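Local structure of esterase (Pseudomonas putida, 1ZOI) at residues G214-V219 / L242-A247. The protein is an esterase of the alpha/beta hydrolase fold that probably hydrolyses carboxylic ester bonds stereoselectively and is linked to the synthesis of D-beta-acetylthioisobutyric acid. Residues are numbered along the deposited sequence; the frame is centred on the assembly and turned at random.
Sequences GIQQPV and LLPNGA. Unlike the reference sequence in segment 214-219: Gln216 (reference Thr). Unlike the reference sequence in segment 242-247: Ala247 (reference Thr).
The CB-CG edge of the Pro244 ring lies over one face of the Gln216 side-chain amide, and the Asn245 amide sits near its plane, beyond NE2. These residues lie where the last two parallel strands of the alpha/beta hydrolase sheet begin, 219-224 and the outermost 246-251, joined by a beta-alpha-beta crossover through helix 236-242. Pro244 CB and CG do the touching, with CB 3.6 Å from Gln216 NE2, and the bend of the glutamine chain at chi2 (-64°) turns the amide face toward this edge of the ring. The two amide planes are turned 71° apart; NE2 of Gln216 and ND2 of Asn245 approach to 3.3 Å, but both are donors and form no bond. Asn245 ND2 instead donates a hydrogen bond to the backbone O of Gln216 at 2.8 Å; the bond is bent, and the acceptor lies well out of the Asn245 amide plane. Val219 pairs with Gly246 in parallel register by bonding to both neighbours of Gly246: Val219 N donates to Asn245 O at 3.1 Å, nearly straight at hydrogen (166°), and Val219 O accepts from Ala247 N at 3.0 Å. Each carbonyl also receives a CA-H contact: Pro218 CA approaches Asn245 O, and Gly246 CA approaches Val219 O. After helix 236-242, a turn closed by Gly246 N on Leu243 O leads into the strand. Leu243 splits its methyls between two partners. CD1 presses on Val219 CG1 at 3.5 Å, while CD2 lies alongside Ile215, 3.9 Å from its CB. Beyond this apolar cluster, Ile215 packs on Val104 and Met107 of helix 98-109, and Val219 on strand 118-121. One water knits the loops together, donating to Ile215 O and Gln217 O and accepting from Asn245 N, which lies 2.8 Å from the water oxygen.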
# COMPACT_ATOMS: atom_id res chain seq x y z
N GLY A 214 -11.01 6.85 -37.23
CA GLY A 214 -9.72 7.18 -37.80
C GLY A 214 -8.59 6.18 -37.61
O GLY A 214 -7.53 6.32 -38.21
N ILE A 215 -8.82 5.17 -36.78
CA ILE A 215 -7.80 4.16 -36.51
C ILE A 215 -7.79 3.10 -37.61
O ILE A 215 -8.75 2.35 -37.75
CB ILE A 215 -8.04 3.48 -35.15
CG1 ILE A 215 -7.99 4.54 -34.05
CG2 ILE A 215 -7.00 2.39 -34.91
CD1 ILE A 215 -8.39 4.03 -32.67
N GLN A 216 -6.71 3.05 -38.39
CA GLN A 216 -6.61 2.09 -39.48
C GLN A 216 -5.92 0.78 -39.12
O GLN A 216 -5.99 -0.19 -39.87
CB GLN A 216 -5.90 2.74 -40.68
CG GLN A 216 -6.74 3.79 -41.39
CD GLN A 216 -7.99 3.20 -42.02
OE1 GLN A 216 -8.89 3.92 -42.44
NE2 GLN A 216 -8.04 1.87 -42.11
N GLN A 217 -5.25 0.76 -37.97
CA GLN A 217 -4.55 -0.45 -37.54
C GLN A 217 -5.52 -1.55 -37.18
O GLN A 217 -6.70 -1.30 -36.91
CB GLN A 217 -3.68 -0.17 -36.31
CG GLN A 217 -2.48 0.72 -36.55
CD GLN A 217 -2.73 2.15 -36.10
OE1 GLN A 217 -1.83 2.82 -35.59
NE2 GLN A 217 -3.95 2.63 -36.30
N PRO A 218 -5.05 -2.81 -37.17
CA PRO A 218 -5.92 -3.93 -36.81
C PRO A 218 -6.25 -3.79 -35.32
O PRO A 218 -5.35 -3.58 -34.51
CB PRO A 218 -5.04 -5.15 -37.08
CG PRO A 218 -4.12 -4.69 -38.15
CD PRO A 218 -3.76 -3.30 -37.70
N VAL A 219 -7.52 -3.89 -34.98
CA VAL A 219 -7.95 -3.77 -33.59
C VAL A 219 -8.92 -4.89 -33.23
O VAL A 219 -9.82 -5.21 -34.00
CB VAL A 219 -8.66 -2.42 -33.33
CG1 VAL A 219 -9.15 -2.36 -31.89
CG2 VAL A 219 -7.71 -1.26 -33.62
N LEU A 242 -17.34 0.59 -35.95
CA LEU A 242 -16.77 1.89 -36.27
C LEU A 242 -15.31 1.81 -36.71
O LEU A 242 -14.86 2.62 -37.53
CB LEU A 242 -16.89 2.83 -35.06
CG LEU A 242 -18.30 3.37 -34.78
CD1 LEU A 242 -18.33 4.09 -33.43
CD2 LEU A 242 -18.70 4.31 -35.90
N LEU A 243 -14.57 0.85 -36.15
CA LEU A 243 -13.16 0.67 -36.50
C LEU A 243 -13.04 0.07 -37.90
O LEU A 243 -13.53 -1.03 -38.16
CB LEU A 243 -12.49 -0.26 -35.49
CG LEU A 243 -12.25 0.31 -34.09
CD1 LEU A 243 -12.06 -0.82 -33.09
CD2 LEU A 243 -11.04 1.23 -34.11
N PRO A 244 -12.38 0.78 -38.83
CA PRO A 244 -12.24 0.24 -40.19
C PRO A 244 -11.65 -1.17 -40.26
O PRO A 244 -12.04 -1.97 -41.12
CB PRO A 244 -11.39 1.29 -40.91
CG PRO A 244 -10.67 2.00 -39.81
CD PRO A 244 -11.71 2.09 -38.72
N ASN A 245 -10.72 -1.48 -39.37
CA ASN A 245 -10.11 -2.81 -39.34
C ASN A 245 -10.27 -3.47 -37.98
O ASN A 245 -9.35 -4.11 -37.47
CB ASN A 245 -8.63 -2.72 -39.72
CG ASN A 245 -8.42 -2.52 -41.21
OD1 ASN A 245 -8.72 -3.41 -42.02
ND2 ASN A 245 -7.91 -1.36 -41.59
N GLY A 246 -11.46 -3.31 -37.40
CA GLY A 246 -11.73 -3.89 -36.10
C GLY A 246 -12.59 -5.14 -36.20
O GLY A 246 -13.29 -5.35 -37.18
N ALA A 247 -12.51 -5.98 -35.17
CA ALA A 247 -13.29 -7.21 -35.13
C ALA A 247 -13.75 -7.46 -33.71
O ALA A 247 -13.03 -7.16 -32.75
CB ALA A 247 -12.44 -8.39 -35.62
O HOH W 1 -9.32 -0.31 -37.22